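Local coordinates for PcyX_EBK42635 (Marine metagenome, PDB 5OWG), which probably reduces biliverdin to the phycobilin phycoerythrobilin in a four-electron reaction, with electrons supplied by ferredoxin, at residues N163-C166 / T167-V170; T21-V24 / L25-L29; P35-E38 / R39-N42; L80-M83 / L84-G88; E221-K224 / L225-D229. All coordinates share one frame; numbering follows the deposited sequence.

Contact 1. Residues N163-C166 / T167-V170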
loop_
_atom_site.group_PDB
_atom_site.type_symbol
_atom_site.label_atom_id
_atom_site.label_comp_id
_atom_site.label_asym_id
_atom_site.label_seq_id
_atom_site.Cartn_x
_atom_site.Cartn_y
_atom_site.Cartn_z
ATOM N N ASN A 163 8.732 -8.370 15.054
ATOM C CA ASN A 163 9.651 -7.262 15.293
ATOM C C ASN A 163 10.501 -6.978 14.060
ATOM O O ASN A 163 10.601 -5.829 13.613
ATOM C CB ASN A 163 10.542 -7.570 16.498
ATOM C CG ASN A 163 9.778 -7.564 17.809
ATOM O OD1 ASN A 163 8.551 -7.655 17.826
ATOM N ND2 ASN A 163 10.506 -7.461 18.916
ATOM N N LYS A 164 11.122 -8.014 13.494
ATOM C CA LYS A 164 12.015 -7.810 12.357
ATOM C C LYS A 164 11.237 -7.384 11.117
ATOM O O LYS A 164 11.630 -6.440 10.421
ATOM C CB LYS A 164 12.814 -9.086 12.076
ATOM C CG LYS A 164 13.343 -9.815 13.315
ATOM C CD LYS A 164 14.075 -8.900 14.292
ATOM C CE LYS A 164 15.408 -8.416 13.743
ATOM N NZ LYS A 164 16.386 -9.526 13.558
ATOM N N ILE A 165 10.130 -8.072 10.824
ATOM C CA ILE A 165 9.354 -7.773 9.619
ATOM C C ILE A 165 8.942 -6.308 9.600
ATOM O O ILE A 165 9.073 -5.618 8.581
ATOM C CB ILE A 165 8.134 -8.712 9.524
ATOM C CG1 ILE A 165 8.466 -9.932 8.663
ATOM C CG2 ILE A 165 6.913 -8.000 8.932
ATOM C CD1 ILE A 165 9.662 -10.725 9.141
ATOM N N CYS A 166 8.434 -5.809 10.727
ATOM C CA CYS A 166 7.996 -4.419 10.789
ATOM C C CYS A 166 9.174 -3.466 10.625
ATOM O O CYS A 166 9.092 -2.484 9.878
ATOM C CB CYS A 166 7.268 -4.163 12.108
ATOM S SG CYS A 166 5.628 -4.923 12.213
ATOM N N THR A 167 10.280 -3.738 11.322
ATOM C CA THR A 167 11.474 -2.910 11.175
ATOM C C THR A 167 11.947 -2.879 9.726
ATOM O O THR A 167 12.300 -1.817 9.202
ATOM C CB THR A 167 12.577 -3.426 12.106
ATOM O OG1 THR A 167 12.434 -2.815 13.394
ATOM C CG2 THR A 167 13.978 -3.133 11.557
ATOM N N MET A 168 11.959 -4.036 9.062
ATOM C CA MET A 168 12.322 -4.082 7.649
ATOM C C MET A 168 11.384 -3.215 6.821
ATOM O O MET A 168 11.820 -2.312 6.098
ATOM C CB MET A 168 12.282 -5.524 7.146
ATOM C CG MET A 168 13.348 -6.443 7.717
ATOM S SD MET A 168 12.704 -8.102 8.020
ATOM C CE MET A 168 11.932 -8.464 6.441
ATOM N N ALA A 169 10.080 -3.487 6.911
ATOM C CA ALA A 169 9.104 -2.749 6.119
ATOM C C ALA A 169 9.260 -1.248 6.314
ATOM O O ALA A 169 9.205 -0.478 5.348
ATOM C CB ALA A 169 7.691 -3.196 6.494
ATOM N N VAL A 170 9.463 -0.815 7.558
ATOM C CA VAL A 170 9.654 0.606 7.830
ATOM C C VAL A 170 10.951 1.094 7.200
ATOM O O VAL A 170 11.001 2.179 6.610
ATOM C CB VAL A 170 9.614 0.860 9.351
ATOM C CG1 VAL A 170 10.545 2.003 9.765
ATOM C CG2 VAL A 170 8.187 1.163 9.790
#

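Contact 2. Residues T21-V24 / L25-L29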
loop_
_atom_site.group_PDB
_atom_site.type_symbol
_atom_site.label_atom_id
_atom_site.label_comp_id
_atom_site.label_asym_id
_atom_site.label_seq_id
_atom_site.Cartn_x
_atom_site.Cartn_y
_atom_site.Cartn_z
ATOM N N THR A 21 5.290 4.291 9.956
ATOM C CA THR A 21 4.985 4.365 8.530
ATOM C C THR A 21 4.423 5.732 8.158
ATOM O O THR A 21 4.811 6.315 7.139
ATOM C CB THR A 21 4.000 3.253 8.153
ATOM O OG1 THR A 21 4.693 2.001 8.087
ATOM C CG2 THR A 21 3.323 3.528 6.804
ATOM N N ILE A 22 3.504 6.260 8.969
ATOM C CA ILE A 22 2.889 7.546 8.659
ATOM C C ILE A 22 3.913 8.669 8.770
ATOM O O ILE A 22 3.871 9.643 8.010
ATOM C CB ILE A 22 1.676 7.790 9.574
ATOM C CG1 ILE A 22 0.591 6.747 9.296
ATOM C CG2 ILE A 22 1.110 9.191 9.360
ATOM C CD1 ILE A 22 -0.515 6.711 10.327
ATOM N N GLU A 23 4.843 8.559 9.722
ATOM C CA GLU A 23 5.877 9.580 9.859
ATOM C C GLU A 23 6.742 9.655 8.608
ATOM O O GLU A 23 7.064 10.748 8.130
ATOM C CB GLU A 23 6.737 9.294 11.090
ATOM C CG GLU A 23 7.778 10.368 11.396
ATOM C CD GLU A 23 7.159 11.713 11.723
ATOM O OE1 GLU A 23 5.926 11.771 11.915
ATOM O OE2 GLU A 23 7.903 12.714 11.789
ATOM N N VAL A 24 7.129 8.500 8.062
ATOM C CA VAL A 24 7.952 8.485 6.856
ATOM C C VAL A 24 7.206 9.142 5.701
ATOM O O VAL A 24 7.756 9.985 4.982
ATOM C CB VAL A 24 8.371 7.044 6.512
ATOM C CG1 VAL A 24 9.102 6.989 5.174
ATOM C CG2 VAL A 24 9.253 6.475 7.615
ATOM N N LEU A 25 5.939 8.769 5.507
ATOM C CA LEU A 25 5.177 9.312 4.385
ATOM C C LEU A 25 4.988 10.818 4.524
ATOM O O LEU A 25 5.027 11.549 3.527
ATOM C CB LEU A 25 3.825 8.604 4.274
ATOM C CG LEU A 25 3.873 7.110 3.933
ATOM C CD1 LEU A 25 2.504 6.477 4.103
ATOM C CD2 LEU A 25 4.377 6.890 2.516
ATOM N N ASN A 26 4.787 11.304 5.751
ATOM C CA ASN A 26 4.638 12.742 5.959
ATOM C C ASN A 26 5.941 13.491 5.704
ATOM O O ASN A 26 5.911 14.670 5.332
ATOM C CB ASN A 26 4.145 13.023 7.379
ATOM C CG ASN A 26 2.689 12.645 7.577
ATOM O OD1 ASN A 26 1.897 12.661 6.637
ATOM N ND2 ASN A 26 2.329 12.308 8.809
ATOM N N ASN A 27 7.086 12.833 5.892
ATOM C CA ASN A 27 8.378 13.494 5.753
ATOM C C ASN A 27 8.882 13.548 4.316
ATOM O O ASN A 27 9.823 14.302 4.041
ATOM C CB ASN A 27 9.428 12.789 6.618
ATOM C CG ASN A 27 9.453 13.301 8.044
ATOM O OD1 ASN A 27 8.463 13.835 8.547
ATOM N ND2 ASN A 27 10.596 13.147 8.703
ATOM N N ASN A 28 8.297 12.777 3.405
ATOM C CA ASN A 28 8.767 12.706 2.025
ATOM C C ASN A 28 7.693 13.052 1.008
ATOM O O ASN A 28 7.988 13.704 0.003
ATOM C CB ASN A 28 9.306 11.300 1.725
ATOM C CG ASN A 28 10.592 10.996 2.466
ATOM O OD1 ASN A 28 11.678 11.038 1.890
ATOM N ND2 ASN A 28 10.474 10.688 3.753
ATOM N N LEU A 29 6.457 12.632 1.242
ATOM C CA LEU A 29 5.352 12.852 0.323
ATOM C C LEU A 29 4.407 13.903 0.897
ATOM O O LEU A 29 4.623 14.444 1.985
ATOM C CB LEU A 29 4.612 11.539 0.057
ATOM C CG LEU A 29 5.483 10.363 -0.384
ATOM C CD1 LEU A 29 4.702 9.067 -0.329
ATOM C CD2 LEU A 29 6.012 10.605 -1.775
#

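Contact 3. Residues P35-E38 / R39-N42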
loop_
_atom_site.group_PDB
_atom_site.type_symbol
_atom_site.label_atom_id
_atom_site.label_comp_id
_atom_site.label_asym_id
_atom_site.label_seq_id
_atom_site.Cartn_x
_atom_site.Cartn_y
_atom_site.Cartn_z
ATOM N N PRO A 35 -10.342 11.262 -4.929
ATOM C CA PRO A 35 -11.790 11.188 -5.160
ATOM C C PRO A 35 -12.337 9.797 -4.875
ATOM O O PRO A 35 -11.798 8.789 -5.340
ATOM C CB PRO A 35 -11.929 11.557 -6.641
ATOM C CG PRO A 35 -10.725 12.357 -6.950
ATOM C CD PRO A 35 -9.626 11.805 -6.096
ATOM N N GLY A 36 -13.425 9.746 -4.104
ATOM C CA GLY A 36 -14.095 8.513 -3.770
ATOM C C GLY A 36 -13.695 7.922 -2.431
ATOM O O GLY A 36 -14.484 7.182 -1.830
ATOM N N MET A 37 -12.489 8.233 -1.947
ATOM C CA MET A 37 -11.994 7.606 -0.727
ATOM C C MET A 37 -12.765 8.046 0.510
ATOM O O MET A 37 -12.758 7.324 1.513
ATOM C CB MET A 37 -10.509 7.917 -0.537
ATOM C CG MET A 37 -9.816 6.989 0.451
ATOM S SD MET A 37 -9.593 5.330 -0.214
ATOM C CE MET A 37 -8.299 5.612 -1.423
ATOM N N GLU A 38 -13.426 9.207 0.470
ATOM C CA GLU A 38 -14.207 9.642 1.623
ATOM C C GLU A 38 -15.256 8.612 2.015
ATOM O O GLU A 38 -15.714 8.615 3.163
ATOM C CB GLU A 38 -14.874 10.993 1.339
ATOM C CG GLU A 38 -16.060 10.949 0.376
ATOM C CD GLU A 38 -15.660 10.595 -1.043
ATOM O OE1 GLU A 38 -14.478 10.793 -1.397
ATOM O OE2 GLU A 38 -16.525 10.118 -1.807
ATOM N N ARG A 39 -15.643 7.732 1.091
ATOM C CA ARG A 39 -16.608 6.683 1.391
ATOM C C ARG A 39 -16.012 5.559 2.225
ATOM O O ARG A 39 -16.749 4.651 2.622
ATOM C CB ARG A 39 -17.167 6.098 0.092
ATOM C CG ARG A 39 -17.710 7.129 -0.884
ATOM C CD ARG A 39 -17.992 6.503 -2.240
ATOM N NE ARG A 39 -16.778 5.994 -2.875
ATOM C CZ ARG A 39 -16.760 5.249 -3.976
ATOM N NH1 ARG A 39 -17.895 4.913 -4.577
ATOM N NH2 ARG A 39 -15.605 4.835 -4.479
ATOM N N PHE A 40 -14.701 5.588 2.494
ATOM C CA PHE A 40 -14.032 4.484 3.172
ATOM C C PHE A 40 -13.186 4.952 4.351
ATOM O O PHE A 40 -12.274 4.233 4.776
ATOM C CB PHE A 40 -13.172 3.699 2.179
ATOM C CG PHE A 40 -13.886 3.369 0.902
ATOM C CD1 PHE A 40 -15.034 2.594 0.918
ATOM C CD2 PHE A 40 -13.415 3.837 -0.314
ATOM C CE1 PHE A 40 -15.699 2.291 -0.254
ATOM C CE2 PHE A 40 -14.076 3.535 -1.491
ATOM C CZ PHE A 40 -15.219 2.762 -1.461
ATOM N N ASN A 41 -13.456 6.142 4.876
ATOM C CA ASN A 41 -12.915 6.591 6.157
ATOM C C ASN A 41 -14.099 6.672 7.117
ATOM O O ASN A 41 -14.705 7.730 7.296
ATOM C CB ASN A 41 -12.194 7.930 6.030
ATOM C CG ASN A 41 -10.810 7.792 5.417
ATOM O OD1 ASN A 41 -9.857 7.399 6.090
ATOM N ND2 ASN A 41 -10.694 8.121 4.137
ATOM N N ASN A 42 -14.429 5.536 7.730
ATOM C CA ASN A 42 -15.603 5.407 8.588
ATOM C C ASN A 42 -15.126 5.047 9.988
ATOM O O ASN A 42 -14.582 3.958 10.203
ATOM C CB ASN A 42 -16.560 4.349 8.037
ATOM C CG ASN A 42 -17.928 4.396 8.691
ATOM O OD1 ASN A 42 -18.044 4.560 9.906
ATOM N ND2 ASN A 42 -18.976 4.254 7.883
#

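Contact 4. Residues L80-M83 / L84-G88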
loop_
_atom_site.group_PDB
_atom_site.type_symbol
_atom_site.label_atom_id
_atom_site.label_comp_id
_atom_site.label_asym_id
_atom_site.label_seq_id
_atom_site.Cartn_x
_atom_site.Cartn_y
_atom_site.Cartn_z
ATOM N N LEU A 80 2.718 1.534 -3.012
ATOM C CA LEU A 80 3.292 2.719 -3.641
ATOM C C LEU A 80 3.490 2.456 -5.126
ATOM O O LEU A 80 4.203 1.520 -5.503
ATOM C CB LEU A 80 4.629 3.102 -2.996
ATOM C CG LEU A 80 4.602 4.100 -1.836
ATOM C CD1 LEU A 80 4.052 3.467 -0.567
ATOM C CD2 LEU A 80 5.993 4.674 -1.590
ATOM N N PHE A 81 2.864 3.287 -5.967
ATOM C CA PHE A 81 3.083 3.256 -7.409
ATOM C C PHE A 81 3.991 4.407 -7.820
ATOM O O PHE A 81 3.711 5.558 -7.455
ATOM C CB PHE A 81 1.758 3.365 -8.159
ATOM C CG PHE A 81 0.948 2.099 -8.169
ATOM C CD1 PHE A 81 1.231 1.088 -9.073
ATOM C CD2 PHE A 81 -0.111 1.932 -7.294
ATOM C CE1 PHE A 81 0.482 -0.073 -9.092
ATOM C CE2 PHE A 81 -0.865 0.773 -7.310
ATOM C CZ PHE A 81 -0.568 -0.231 -8.209
ATOM N N PRO A 82 5.071 4.173 -8.565
ATOM C CA PRO A 82 5.892 5.294 -9.042
ATOM C C PRO A 82 5.195 6.063 -10.157
ATOM O O PRO A 82 4.145 5.669 -10.668
ATOM C CB PRO A 82 7.169 4.615 -9.542
ATOM C CG PRO A 82 6.751 3.228 -9.879
ATOM C CD PRO A 82 5.683 2.872 -8.888
ATOM N N MET A 83 5.804 7.186 -10.535
ATOM C CA MET A 83 5.249 8.032 -11.582
ATOM C C MET A 83 5.430 7.370 -12.950
ATOM O O MET A 83 6.165 6.390 -13.111
ATOM C CB MET A 83 5.901 9.419 -11.541
ATOM C CG MET A 83 5.154 10.519 -12.297
ATOM S SD MET A 83 3.435 10.707 -11.785
ATOM C CE MET A 83 3.646 11.232 -10.088
ATOM N N LEU A 84 4.750 7.934 -13.952
ATOM C CA LEU A 84 4.487 7.247 -15.210
ATOM C C LEU A 84 5.660 7.222 -16.188
ATOM O O LEU A 84 5.578 6.495 -17.183
ATOM C CB LEU A 84 3.269 7.882 -15.889
ATOM C CG LEU A 84 1.972 7.825 -15.071
ATOM C CD1 LEU A 84 0.854 8.570 -15.782
ATOM C CD2 LEU A 84 1.549 6.387 -14.786
ATOM N N THR A 85 6.734 7.983 -15.966
ATOM C CA THR A 85 7.959 7.776 -16.733
ATOM C C THR A 85 8.947 6.873 -16.008
ATOM O O THR A 85 10.012 6.569 -16.556
ATOM C CB THR A 85 8.649 9.107 -17.068
ATOM O OG1 THR A 85 9.023 9.786 -15.863
ATOM C CG2 THR A 85 7.746 10.003 -17.904
ATOM N N ASN A 86 8.619 6.443 -14.796
ATOM C CA ASN A 86 9.461 5.539 -14.030
ATOM C C ASN A 86 9.065 4.097 -14.312
ATOM O O ASN A 86 7.889 3.782 -14.517
ATOM C CB ASN A 86 9.338 5.839 -12.536
ATOM C CG ASN A 86 10.339 5.072 -11.697
ATOM O OD1 ASN A 86 10.780 3.984 -12.066
ATOM N ND2 ASN A 86 10.702 5.641 -10.553
ATOM N N GLY A 87 10.065 3.219 -14.324
ATOM C CA GLY A 87 9.837 1.810 -14.576
ATOM C C GLY A 87 10.131 0.958 -13.361
ATOM O O GLY A 87 10.334 -0.255 -13.477
ATOM N N GLY A 88 10.148 1.580 -12.185
ATOM C CA GLY A 88 10.532 0.902 -10.971
ATOM C C GLY A 88 9.474 -0.056 -10.465
ATOM O O GLY A 88 8.344 -0.100 -10.962
#

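Contact 5. Residues E221-K224 / L225-D229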
loop_
_atom_site.group_PDB
_atom_site.type_symbol
_atom_site.label_atom_id
_atom_site.label_comp_id
_atom_site.label_asym_id
_atom_site.label_seq_id
_atom_site.Cartn_x
_atom_site.Cartn_y
_atom_site.Cartn_z
ATOM N N GLU A 221 -21.182 -4.123 0.007
ATOM C CA GLU A 221 -21.252 -3.079 -1.010
ATOM C C GLU A 221 -19.996 -2.214 -0.995
ATOM O O GLU A 221 -19.423 -1.915 -2.048
ATOM C CB GLU A 221 -22.508 -2.223 -0.814
ATOM C CG GLU A 221 -22.723 -1.652 0.586
ATOM C CD GLU A 221 -23.459 -2.607 1.507
ATOM O OE1 GLU A 221 -23.527 -3.812 1.186
ATOM O OE2 GLU A 221 -23.974 -2.154 2.552
ATOM N N ASP A 222 -19.548 -1.807 0.195
ATOM C CA ASP A 222 -18.324 -1.020 0.290
ATOM C C ASP A 222 -17.127 -1.806 -0.232
ATOM O O ASP A 222 -16.251 -1.246 -0.901
ATOM C CB ASP A 222 -18.088 -0.584 1.737
ATOM C CG ASP A 222 -19.150 0.374 2.242
ATOM O OD1 ASP A 222 -20.113 0.647 1.497
ATOM O OD2 ASP A 222 -19.017 0.856 3.387
ATOM N N ILE A 223 -17.074 -3.106 0.066
ATOM C CA ILE A 223 -15.971 -3.947 -0.403
ATOM C C ILE A 223 -15.848 -3.858 -1.920
ATOM O O ILE A 223 -14.791 -3.510 -2.459
ATOM C CB ILE A 223 -16.170 -5.401 0.062
ATOM C CG1 ILE A 223 -15.958 -5.503 1.574
ATOM C CG2 ILE A 223 -15.205 -6.341 -0.654
ATOM C CD1 ILE A 223 -16.429 -6.810 2.183
ATOM N N LYS A 224 -16.933 -4.177 -2.634
ATOM C CA LYS A 224 -16.891 -4.114 -4.092
ATOM C C LYS A 224 -16.622 -2.695 -4.577
ATOM O O LYS A 224 -15.956 -2.503 -5.601
ATOM C CB LYS A 224 -18.199 -4.649 -4.682
ATOM C CG LYS A 224 -18.412 -4.315 -6.158
ATOM C CD LYS A 224 -17.292 -4.824 -7.051
ATOM C CE LYS A 224 -17.361 -4.172 -8.427
ATOM N NZ LYS A 224 -16.245 -4.589 -9.321
ATOM N N LEU A 225 -17.133 -1.695 -3.859
ATOM C CA LEU A 225 -16.846 -0.304 -4.193
ATOM C C LEU A 225 -15.364 0.007 -4.004
ATOM O O LEU A 225 -14.714 0.565 -4.897
ATOM C CB LEU A 225 -17.706 0.615 -3.323
ATOM C CG LEU A 225 -18.423 1.815 -3.940
ATOM C CD1 LEU A 225 -19.288 1.423 -5.121
ATOM C CD2 LEU A 225 -19.281 2.469 -2.871
ATOM N N PHE A 226 -14.814 -0.357 -2.843
ATOM C CA PHE A 226 -13.420 -0.054 -2.527
ATOM C C PHE A 226 -12.460 -0.827 -3.428
ATOM O O PHE A 226 -11.512 -0.255 -3.979
ATOM C CB PHE A 226 -13.164 -0.373 -1.053
ATOM C CG PHE A 226 -11.739 -0.190 -0.621
ATOM C CD1 PHE A 226 -11.246 1.068 -0.324
ATOM C CD2 PHE A 226 -10.900 -1.283 -0.482
ATOM C CE1 PHE A 226 -9.936 1.236 0.086
ATOM C CE2 PHE A 226 -9.592 -1.122 -0.072
ATOM C CZ PHE A 226 -9.108 0.138 0.213
ATOM N N CYS A 227 -12.686 -2.134 -3.587
ATOM C CA CYS A 227 -11.746 -2.968 -4.330
ATOM C C CYS A 227 -11.621 -2.541 -5.788
ATOM O O CYS A 227 -10.571 -2.753 -6.406
ATOM C CB CYS A 227 -12.172 -4.435 -4.249
ATOM S SG CYS A 227 -11.907 -5.196 -2.634
ATOM N N SER A 228 -12.668 -1.944 -6.356
ATOM C CA SER A 228 -12.679 -1.633 -7.781
ATOM C C SER A 228 -12.228 -0.213 -8.097
ATOM O O SER A 228 -11.689 0.026 -9.184
ATOM C CB SER A 228 -14.086 -1.846 -8.351
ATOM O OG SER A 228 -15.019 -0.965 -7.752
ATOM N N ASP A 229 -12.430 0.739 -7.182
ATOM C CA ASP A 229 -12.243 2.151 -7.485
ATOM C C ASP A 229 -11.143 2.835 -6.686
ATOM O O ASP A 229 -10.580 3.818 -7.176
ATOM C CB ASP A 229 -13.551 2.921 -7.245
ATOM C CG ASP A 229 -14.693 2.401 -8.087
ATOM O OD1 ASP A 229 -14.463 1.499 -8.919
ATOM O OD2 ASP A 229 -15.825 2.896 -7.915
#

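Contact 1. Residues N163-C166 / T167-V170
The Met168 side chain folds back along helix 161-179 over the turn that carries Lys164 and Ile165. Its CB lies against two carbonyl oxygens, those of Lys164 and Ile165. CG stands anti to the carbonyl carbon of Met168 (chi1 -68°), which turns the chain back toward the preceding turn. There CG comes to 3.2 Å from Lys164 O. SD follows, 3.1 Å from Lys164 O and 4.2 Å from Lys164 CB. At the tip, CE bends over Ile165 and lies 4.2 Å from both its CA and its CD1. Ile165 CD1 is equally far from SD, so its end meets the thioether as well as the methyl group. Lys164 O is also the acceptor of the backbone bond from Met168 N, at 2.8 Å and nearly straight. Thr167, Ala169 and Val170 bond in the same i to i-4 way to Asn163, Ile165 and Cys166. Cys166 and Ala169 face Trp17 of helix 14-28, and Ile165 packs on Phe93 of strand 90-96. The contact is regular alpha-helix. Its polar work is done by the backbone, and the side chains add apolar packing through the thioether of Met168 and the CD1 methyl of Ile165.

Contact 2. Residues T21-V24 / L25-L29
Leu25 and Val24 have the most surface buried in this last part of helix 14-28, and each meets the turn next to it. Leu25 lies alongside Thr21, the two side chains pointing the same way. Its CG sits 3.4 Å from Thr21 O, and its CD1 meets Thr21 CG2 at 4.1 Å. Leu25 N bonds to Thr21 O. Val24 serves mainly through its carbonyl. Asn28 CG is anti to the carbonyl carbon of Asn28 (chi1 -69°), which lets ND2 reach back to Val24 O. The bond is 3.1 Å long, with a fairly straight N-H (162°) and the oxygen close to the amide plane. The backbone N atoms of Asn27 and Asn28 add weak bonds to the same oxygen. Val24 O thus takes one good side-chain bond and two weak backbone ones. Val24 CG1 packs beside the Asn28 amide, 4.2 Å from ND2. On another side of the helix, Ile22 CG2 touches Asn26 ND2 at 3.4 Å, while Asn26 OD1 accepts from the indole of Trp52. The helix lies between two parts of the fold. Val24 and Asn28 face helix 161-179, whereas Ile22 and Leu25 pack on the sheet through strands 47-53 and 57-67.

Contact 3. Residues P35-E38 / R39-N42
A short 3-10 turn in the loop between strands 30-32 and 47-53 brings Gly36 and Met37 against Arg39 and Phe40. Its bonds are i to i-3: Arg39 N to Gly36 O at 3.2 Å and Phe40 N to Met37 O at 2.8 Å. Both donors stand above the carbonyl planes. Gly36 O has a second partner, Arg39 NE, which lies in the carbonyl plane on a lone pair. The oxygen is at the edge of the guanidinium, close to its plane. A bend at chi3 (-63°) brings NE back to it. The two bonds hold the backbone N and the NE end of Arg39 on one oxygen. Arg39 NH2 bonds further on to Asn230 OD1. Glu38 OE2 is near Arg39 but well out of the guanidinium plane, so at most a charge attraction is likely; Glu38 OE2 touches Arg39 CG at 3.3 Å. Arg39 CB lies over the centre of the Phe40 ring. The ring also meets Phe226 of helix 220-229 edge-to-face. The Asn41 amide bonds weakly to Met37 O through ND2, and its OD1 accepts from Asn49 N. Met37 also makes a Met-aromatic contact: SD meets the edge of the Phe40 ring, 4.1 Å from CD2.

Contact 4. Residues L80-M83 / L84-G88
This is a tight-turn contact at the end of strand 73-82, where the chain doubles back toward the antiparallel strand 90-96. A type I beta turn runs from Met83 to Asn86. It is closed by the backbone bond from Asn86 N to Met83 O, 3.0 Å long with an N-H angle of 149°. The donor stands well above the carbonyl plane. The turn brings Asn86 back beside Pro82. Asn86 CG is anti to its own backbone N (chi1 -172°), and this lays the amide against the proline ring: ND2 and CG lie 3.8 and 3.9 Å from Pro82 CB. Asn86 CB also sits 3.3 Å from Met83 O, next to the closing bond. Pro82 CG in turn meets Gly88 O at 3.8 Å, so the proline ring is touched by both Asn86 and Gly88. Asn86 OD1 points to Gly88 N. The two atoms lie implausibly close as modelled, so the strength of this bond is doubtful. The firmer part of the asparagine contact is the packing of its ND2 side on the proline. Around the turn, Leu84 packs on Met189 and Ile193 of helix 189-204, while Pro82 and Asn86 touch Ile180 in the loop after helix 161-179. Pro82 O accepts from Gln196. The arrangement is a type I beta turn whose last residue, Asn86, also fits the start of an Asx turn, in a loop that joins two adjacent strands of the antiparallel sheet.

Contact 5. Residues E221-K224 / L225-D229
Lys224 and Ser228 meet one turn apart near the C-terminal end of helix 220-229. The lysine has CG anti to its backbone N (chi1 165°) and a bend at chi2. Beyond that bend the chain is extended and runs along the helix toward Ser228. NZ arrives 3.6 Å from Ser228 CB, so the aliphatic part of the serine is what it touches. The serine hydroxyl takes another course. With chi1 at 63° OG stands between the backbone N and the carbonyl carbon, and this puts it 2.8 Å from Lys224 O. Asp229 OD1 is equally near OG, so the hydroxyl has two candidate acceptors. Ser228 N adds a weak bond to Lys224 O.

On another side of the helix, Ile223 CG2 packs on Cys227 SG at 4.0 Å. The sulfur also lies 3.3 Å from Ile223 O, because SG stands beside the backbone N of Cys227 and turns back over the preceding turn. Cys227 N bonds to Ile223 O at 2.8 Å. Phe226 N bonds likewise to Asp222 O, and Leu225 N to Glu221 O. Phe226 CG is anti to the backbone N (chi1 176°), which carries the ring off toward Trp47 and leaves CB 3.2 Å from Asp222 O.

Ile223, Phe226 and Cys227 pack on Met213 of helix 210-215. The Phe226 ring also meets Trp47 of strand 47-53, and Asp222 touches the same tryptophan, so the helix lies between helix 210-215 and strand 47-53.

From the N terminus, contact 2 comes first, in helix 14-28, followed by contact 3 in the loop that leads into strand 47-53. Contact 4 turns the chain between strands 73-82 and 90-96. Contact 1 lies in helix 161-179 and contact 5 in helix 220-229. Each closes only a short local turn, and all five follow in series, with no nesting or crossing. Two pairs touch in space. Contacts 1 and 2 join helices 161-179 and 14-28, where Val170 packs on Thr21. Contacts 3 and 5 bring the 35-42 loop against the last helix, on the opposite side of the chain's centre from contact 1.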